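Local coordinates for protein PadR family transcriptional regulator (Streptococcus pneumoniae, PDB 5ZQH) that probably regulates transcription as a dimeric DNA-binding protein of the PadR family, with a winged helix-turn-helix domain and a C-terminal dimerisation helix, at residues R82-V85 / F86-W90; Y23-E26 / L27-L31. All blocks are in the same frame, centred on the assembly; numbering follows the deposited sequence.

Contact 1. Residues R82-V85 / F86-W90; sequences RVSV and FWQQW
Four consecutive i to i+4 backbone bonds, from Phe86 N to Arg82 O through to Gln89 N to Val85 O, tie residues 82-85 to the next turn of one continuous alpha-helix, with the shortest at 2.8 Å between Gln89 N and Val85 O. The segment belongs to the long C-terminal helix 77-101, the element that follows the wing of the winged-helix fold and meets the second subunit. Val83 and Trp87, one turn apart, lie side by side and point the same way. Val83 CG2 approaches the five-membered part of the indole, 3.9 Å from Trp87 NE1 and 4.1 Å from Trp87 CD1. Trp87 has its CG beside its own backbone N (chi1 -73°), which turns the CD1 edge of the ring back towards the preceding turn, with Trp87 CD1 3.3 Å from Val83 O. The carbonyl of Val83 that accepts the Trp87 amide is also flanked by the CB, CG and CD1 of Trp87. The indole N-H is satisfied by Asp15 OD1 on helix 3-19, a bond that probably helps to hold the ring's rotation and ties the two helices together. Phe86 has CG anti to the backbone N (chi1 167°), and the neighbouring rings still meet: Phe86 CE2 sits over the outer part of one indole face, while Trp87 CZ2 lies at the phenyl edge. Leu4 of the second subunit packs on Phe86, and Trp90 stacks on Trp90 of that subunit, placing this side of the helix at the dimer interface. On the more exposed flank Ser84 OG turns back to Glu81 O, and the extended Gln88 chain leaves alongside the Ser84 carbonyl, its CG 3.3 Å from Ser84 O.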
ATOM      1  N   ARG A  82     -14.859   1.230  -4.826  1.00  9.12           N
ATOM      2  CA  ARG A  82     -13.543   1.318  -4.182  1.00  9.05           C
ATOM      3  C   ARG A  82     -12.811  -0.026  -4.100  1.00  8.98           C
ATOM      4  O   ARG A  82     -11.576  -0.061  -4.114  1.00  9.04           O
ATOM      5  CB  ARG A  82     -13.656   1.940  -2.778  1.00  9.02           C
ATOM      6  CG  ARG A  82     -14.052   3.412  -2.735  1.00  9.04           C
ATOM      7  CD  ARG A  82     -12.933   4.366  -3.140  1.00  9.05           C
ATOM      8  NE  ARG A  82     -13.422   5.745  -3.239  1.00  9.09           N
ATOM      9  CZ  ARG A  82     -12.659   6.839  -3.219  1.00  9.07           C
ATOM     10  NH1 ARG A  82     -11.338   6.750  -3.091  1.00  9.05           N
ATOM     11  NH2 ARG A  82     -13.228   8.034  -3.314  1.00  9.03           N
ATOM     12  N   VAL A  83     -13.574  -1.116  -4.006  1.00  8.85           N
ATOM     13  CA  VAL A  83     -13.007  -2.466  -3.932  1.00  8.76           C
ATOM     14  C   VAL A  83     -12.650  -3.022  -5.319  1.00  8.66           C
ATOM     15  O   VAL A  83     -11.662  -3.752  -5.453  1.00  8.67           O
ATOM     16  CB  VAL A  83     -13.875  -3.437  -3.073  1.00  8.79           C
ATOM     17  CG1 VAL A  83     -15.202  -3.782  -3.735  1.00  8.80           C
ATOM     18  CG2 VAL A  83     -13.097  -4.699  -2.733  1.00  8.81           C
ATOM     19  N   SER A  84     -13.439  -2.669  -6.337  1.00  8.52           N
ATOM     20  CA  SER A  84     -13.088  -2.985  -7.725  1.00  8.43           C
ATOM     21  C   SER A  84     -11.842  -2.199  -8.147  1.00  8.30           C
ATOM     22  O   SER A  84     -10.975  -2.746  -8.821  1.00  8.29           O
ATOM     23  CB  SER A  84     -14.264  -2.741  -8.681  1.00  8.45           C
ATOM     24  OG  SER A  84     -14.448  -1.360  -8.931  1.00  8.48           O
ATOM     25  N   VAL A  85     -11.770  -0.931  -7.724  1.00  8.17           N
ATOM     26  CA  VAL A  85     -10.560  -0.095  -7.843  1.00  8.08           C
ATOM     27  C   VAL A  85      -9.362  -0.767  -7.164  1.00  8.03           C
ATOM     28  O   VAL A  85      -8.289  -0.851  -7.766  1.00  8.02           O
ATOM     29  CB  VAL A  85     -10.784   1.354  -7.308  1.00  8.07           C
ATOM     30  CG1 VAL A  85      -9.468   2.068  -7.003  1.00  8.03           C
ATOM     31  CG2 VAL A  85     -11.587   2.176  -8.308  1.00  8.05           C
ATOM     32  N   PHE A  86      -9.567  -1.253  -5.931  1.00  7.96           N
ATOM     33  CA  PHE A  86      -8.544  -1.983  -5.169  1.00  7.87           C
ATOM     34  C   PHE A  86      -7.977  -3.197  -5.909  1.00  7.85           C
ATOM     35  O   PHE A  86      -6.754  -3.340  -5.996  1.00  7.83           O
ATOM     36  CB  PHE A  86      -9.047  -2.397  -3.771  1.00  7.85           C
ATOM     37  CG  PHE A  86      -8.153  -3.403  -3.076  1.00  7.81           C
ATOM     38  CD1 PHE A  86      -6.928  -3.012  -2.527  1.00  7.80           C
ATOM     39  CD2 PHE A  86      -8.526  -4.747  -2.992  1.00  7.80           C
ATOM     40  CE1 PHE A  86      -6.097  -3.938  -1.907  1.00  7.79           C
ATOM     41  CE2 PHE A  86      -7.702  -5.677  -2.370  1.00  7.79           C
ATOM     42  CZ  PHE A  86      -6.485  -5.270  -1.828  1.00  7.80           C
ATOM     43  N   TRP A  87      -8.857  -4.063  -6.420  1.00  7.79           N
ATOM     44  CA  TRP A  87      -8.416  -5.274  -7.121  1.00  7.79           C
ATOM     45  C   TRP A  87      -7.702  -5.002  -8.437  1.00  7.82           C
ATOM     46  O   TRP A  87      -6.775  -5.729  -8.794  1.00  7.83           O
ATOM     47  CB  TRP A  87      -9.555  -6.280  -7.314  1.00  7.71           C
ATOM     48  CG  TRP A  87      -9.957  -6.970  -6.037  1.00  7.67           C
ATOM     49  CD1 TRP A  87     -11.206  -7.006  -5.486  1.00  7.63           C
ATOM     50  CD2 TRP A  87      -9.105  -7.710  -5.145  1.00  7.63           C
ATOM     51  NE1 TRP A  87     -11.192  -7.728  -4.317  1.00  7.60           N
ATOM     52  CE2 TRP A  87      -9.918  -8.171  -4.081  1.00  7.61           C
ATOM     53  CE3 TRP A  87      -7.738  -8.036  -5.148  1.00  7.61           C
ATOM     54  CZ2 TRP A  87      -9.409  -8.937  -3.020  1.00  7.59           C
ATOM     55  CZ3 TRP A  87      -7.231  -8.802  -4.094  1.00  7.61           C
ATOM     56  CH2 TRP A  87      -8.069  -9.245  -3.045  1.00  7.59           C
ATOM     57  N   GLN A  88      -8.123  -3.955  -9.140  1.00  7.87           N
ATOM     58  CA  GLN A  88      -7.421  -3.505 -10.344  1.00  7.92           C
ATOM     59  C   GLN A  88      -6.052  -2.910  -9.995  1.00  7.90           C
ATOM     60  O   GLN A  88      -5.053  -3.215 -10.658  1.00  7.90           O
ATOM     61  CB  GLN A  88      -8.264  -2.509 -11.139  1.00  7.94           C
ATOM     62  CG  GLN A  88      -9.513  -3.123 -11.743  1.00  8.00           C
ATOM     63  CD  GLN A  88     -10.328  -2.121 -12.529  1.00  8.03           C
ATOM     64  OE1 GLN A  88     -11.352  -1.626 -12.050  1.00  8.05           O
ATOM     65  NE2 GLN A  88      -9.877  -1.812 -13.745  1.00  8.02           N
ATOM     66  N   GLN A  89      -6.019  -2.088  -8.948  1.00  7.89           N
ATOM     67  CA  GLN A  89      -4.774  -1.493  -8.456  1.00  7.91           C
ATOM     68  C   GLN A  89      -3.821  -2.536  -7.871  1.00  7.90           C
ATOM     69  O   GLN A  89      -2.613  -2.419  -8.038  1.00  7.93           O
ATOM     70  CB  GLN A  89      -5.052  -0.388  -7.439  1.00  7.91           C
ATOM     71  CG  GLN A  89      -3.932   0.635  -7.340  1.00  7.97           C
ATOM     72  CD  GLN A  89      -4.314   1.878  -6.562  1.00  7.99           C
ATOM     73  OE1 GLN A  89      -4.085   2.996  -7.022  1.00  8.00           O
ATOM     74  NE2 GLN A  89      -4.890   1.694  -5.376  1.00  8.01           N
ATOM     75  N   TRP A  90      -4.366  -3.552  -7.203  1.00  7.91           N
ATOM     76  CA  TRP A  90      -3.547  -4.635  -6.662  1.00  7.92           C
ATOM     77  C   TRP A  90      -2.916  -5.484  -7.774  1.00  7.98           C
ATOM     78  O   TRP A  90      -1.716  -5.772  -7.713  1.00  8.00           O
ATOM     79  CB  TRP A  90      -4.310  -5.516  -5.661  1.00  7.82           C
ATOM     80  CG  TRP A  90      -3.438  -6.602  -5.124  1.00  7.76           C
ATOM     81  CD1 TRP A  90      -3.432  -7.921  -5.508  1.00  7.75           C
ATOM     82  CD2 TRP A  90      -2.397  -6.462  -4.152  1.00  7.73           C
ATOM     83  NE1 TRP A  90      -2.466  -8.613  -4.813  1.00  7.72           N
ATOM     84  CE2 TRP A  90      -1.815  -7.745  -3.974  1.00  7.72           C
ATOM     85  CE3 TRP A  90      -1.905  -5.381  -3.401  1.00  7.70           C
ATOM     86  CZ2 TRP A  90      -0.764  -7.976  -3.075  1.00  7.69           C
ATOM     87  CZ3 TRP A  90      -0.862  -5.611  -2.503  1.00  7.70           C
ATOM     88  CH2 TRP A  90      -0.301  -6.904  -2.352  1.00  7.71           C
TER

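Contact 2. Residues Y23-E26 / L27-L31; sequences YGYE and LVQTL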
ATOM      1  N   TYR A  23     -20.293  -7.935  11.073  1.00  8.08           N
ATOM      2  CA  TYR A  23     -20.107  -7.003  12.195  1.00  8.06           C
ATOM      3  C   TYR A  23     -18.655  -6.976  12.700  1.00  8.04           C
ATOM      4  O   TYR A  23     -17.870  -7.879  12.395  1.00  8.05           O
ATOM      5  CB  TYR A  23     -21.142  -7.208  13.326  1.00  8.08           C
ATOM      6  CG  TYR A  23     -21.095  -8.506  14.110  1.00  8.08           C
ATOM      7  CD1 TYR A  23     -20.292  -8.634  15.250  1.00  8.07           C
ATOM      8  CD2 TYR A  23     -21.900  -9.592  13.747  1.00  8.09           C
ATOM      9  CE1 TYR A  23     -20.263  -9.819  15.982  1.00  8.06           C
ATOM     10  CE2 TYR A  23     -21.887 -10.780  14.478  1.00  8.06           C
ATOM     11  CZ  TYR A  23     -21.063 -10.891  15.588  1.00  8.06           C
ATOM     12  OH  TYR A  23     -21.043 -12.063  16.308  1.00  8.04           O
ATOM     13  N   GLY A  24     -18.320  -5.924  13.450  1.00  8.00           N
ATOM     14  CA  GLY A  24     -16.961  -5.628  13.925  1.00  7.98           C
ATOM     15  C   GLY A  24     -16.126  -6.768  14.488  1.00  7.97           C
ATOM     16  O   GLY A  24     -14.976  -6.939  14.092  1.00  7.96           O
ATOM     17  N   TYR A  25     -16.707  -7.544  15.405  1.00  7.98           N
ATOM     18  CA  TYR A  25     -16.026  -8.700  16.015  1.00  7.98           C
ATOM     19  C   TYR A  25     -15.673  -9.758  14.979  1.00  8.06           C
ATOM     20  O   TYR A  25     -14.540 -10.243  14.957  1.00  8.07           O
ATOM     21  CB  TYR A  25     -16.864  -9.322  17.141  1.00  7.88           C
ATOM     22  CG  TYR A  25     -16.262 -10.561  17.790  1.00  7.84           C
ATOM     23  CD1 TYR A  25     -15.332 -10.448  18.829  1.00  7.82           C
ATOM     24  CD2 TYR A  25     -16.644 -11.855  17.383  1.00  7.80           C
ATOM     25  CE1 TYR A  25     -14.786 -11.576  19.434  1.00  7.79           C
ATOM     26  CE2 TYR A  25     -16.101 -12.990  17.983  1.00  7.78           C
ATOM     27  CZ  TYR A  25     -15.176 -12.842  19.009  1.00  7.79           C
ATOM     28  OH  TYR A  25     -14.634 -13.949  19.619  1.00  7.79           O
ATOM     29  N   GLU A  26     -16.641 -10.110  14.131  1.00  8.14           N
ATOM     30  CA  GLU A  26     -16.428 -11.177  13.162  1.00  8.24           C
ATOM     31  C   GLU A  26     -15.492 -10.790  12.011  1.00  8.32           C
ATOM     32  O   GLU A  26     -14.850 -11.661  11.435  1.00  8.35           O
ATOM     33  CB  GLU A  26     -17.741 -11.843  12.701  1.00  8.23           C
ATOM     34  CG  GLU A  26     -18.744 -10.987  11.944  1.00  8.23           C
ATOM     35  CD  GLU A  26     -20.006 -11.756  11.575  1.00  8.23           C
ATOM     36  OE1 GLU A  26     -20.523 -12.525  12.418  1.00  8.20           O
ATOM     37  OE2 GLU A  26     -20.485 -11.597  10.432  1.00  8.23           O
ATOM     38  N   LEU A  27     -15.391  -9.491  11.721  1.00  8.44           N
ATOM     39  CA  LEU A  27     -14.411  -8.970  10.758  1.00  8.52           C
ATOM     40  C   LEU A  27     -12.973  -9.116  11.244  1.00  8.62           C
ATOM     41  O   LEU A  27     -12.111  -9.531  10.467  1.00  8.62           O
ATOM     42  CB  LEU A  27     -14.700  -7.513  10.376  1.00  8.52           C
ATOM     43  CG  LEU A  27     -15.414  -7.277   9.038  1.00  8.55           C
ATOM     44  CD1 LEU A  27     -16.129  -5.933   9.050  1.00  8.56           C
ATOM     45  CD2 LEU A  27     -14.465  -7.374   7.847  1.00  8.53           C
ATOM     46  N   VAL A  28     -12.724  -8.789  12.517  1.00  8.71           N
ATOM     47  CA  VAL A  28     -11.395  -8.942  13.138  1.00  8.87           C
ATOM     48  C   VAL A  28     -10.950 -10.415  13.108  1.00  9.02           C
ATOM     49  O   VAL A  28      -9.786 -10.712  12.804  1.00  9.03           O
ATOM     50  CB  VAL A  28     -11.351  -8.352  14.581  1.00  8.85           C
ATOM     51  CG1 VAL A  28     -10.015  -8.619  15.273  1.00  8.83           C
ATOM     52  CG2 VAL A  28     -11.622  -6.852  14.559  1.00  8.82           C
ATOM     53  N   GLN A  29     -11.889 -11.322  13.384  1.00  9.22           N
ATOM     54  CA  GLN A  29     -11.613 -12.770  13.397  1.00  9.39           C
ATOM     55  C   GLN A  29     -11.358 -13.340  12.008  1.00  9.53           C
ATOM     56  O   GLN A  29     -10.503 -14.210  11.850  1.00  9.58           O
ATOM     57  CB  GLN A  29     -12.728 -13.548  14.108  1.00  9.40           C
ATOM     58  CG  GLN A  29     -12.925 -13.193  15.585  1.00  9.45           C
ATOM     59  CD  GLN A  29     -11.745 -13.554  16.478  1.00  9.47           C
ATOM     60  OE1 GLN A  29     -10.908 -14.390  16.136  1.00  9.51           O
ATOM     61  NE2 GLN A  29     -11.683 -12.925  17.638  1.00  9.52           N
ATOM     62  N   THR A  30     -12.092 -12.836  11.016  1.00  9.71           N
ATOM     63  CA  THR A  30     -11.885 -13.180   9.601  1.00  9.92           C
ATOM     64  C   THR A  30     -10.520 -12.680   9.113  1.00 10.06           C
ATOM     65  O   THR A  30      -9.861 -13.345   8.318  1.00 10.08           O
ATOM     66  CB  THR A  30     -13.031 -12.623   8.723  1.00  9.93           C
ATOM     67  OG1 THR A  30     -14.287 -13.013   9.290  1.00  9.96           O
ATOM     68  CG2 THR A  30     -12.968 -13.156   7.292  1.00  9.95           C
ATOM     69  N   LEU A  31     -10.105 -11.524   9.630  1.00 10.29           N
ATOM     70  CA  LEU A  31      -8.827 -10.889   9.305  1.00 10.53           C
ATOM     71  C   LEU A  31      -7.658 -11.697   9.894  1.00 10.71           C
ATOM     72  O   LEU A  31      -6.672 -11.963   9.196  1.00 10.81           O
ATOM     73  CB  LEU A  31      -8.832  -9.444   9.824  1.00 10.47           C
ATOM     74  CG  LEU A  31      -8.473  -8.173   9.039  1.00 10.50           C
ATOM     75  CD1 LEU A  31      -8.743  -8.204   7.540  1.00 10.51           C
ATOM     76  CD2 LEU A  31      -9.223  -7.012   9.663  1.00 10.49           C
TER
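Tyr25 and Gln29, one turn apart near the start of helix 24-34, meet through a CH-pi contact: Gln29 CG stands over one face of the phenol, 4.2 Å from the Tyr25 ring centroid and 21° off its normal. The helix follows the short strand 22-23 in the winged helix-turn-helix domain. The bend of the Gln29 chain at chi2 (-65°) brings its amide towards the hydroxyl end of the ring, with NE2 3.7 Å from Tyr25 OH and the amide plane turned 47° from the phenol. One residue further on, Thr30 grips Glu26 O twice, by its amide at 3.0 Å from Thr30 N to Glu26 O and by its hydroxyl at 2.6 Å from Thr30 OG1 to Glu26 O. The two donors arrive from opposite faces of the carbonyl plane, so the Thr30 hydroxyl donates to the carbonyl one turn back in its own helix. At the start of the helix Tyr23 holds the N-cap position, and its carbonyl receives the Leu27 amide. Glu26 CG rests over the centre of the Tyr23 ring, which itself makes an edge-to-face contact with Tyr72 on strand 69-75. Leu27 faces inward onto Met16 and Ile17 of helix 3-19. Toward the loop side Val28 packs on Ile44, while its CG2 lies 3.4 Å from Gly24 O.

How the contacts relate
Both contacts join successive turns of one helix near the surface, each with one buried residue among those that touch, and they lie on opposite sides of the chain's centre, with centres 21 Å apart and no direct touch. Helix 3-19 links them: Asp15 meets contact 1, whereas Met16 and Ile17 meet contact 2. Contact 1 is rich in tryptophan and phenylalanine and looks partly to the second subunit, as befits a dimerisation helix. No other chain of the assembly reaches contact 2, where a tyrosine-glutamine pair and a threonine hydroxyl bound to its own helix mark the start of a helix within the DNA-binding domain.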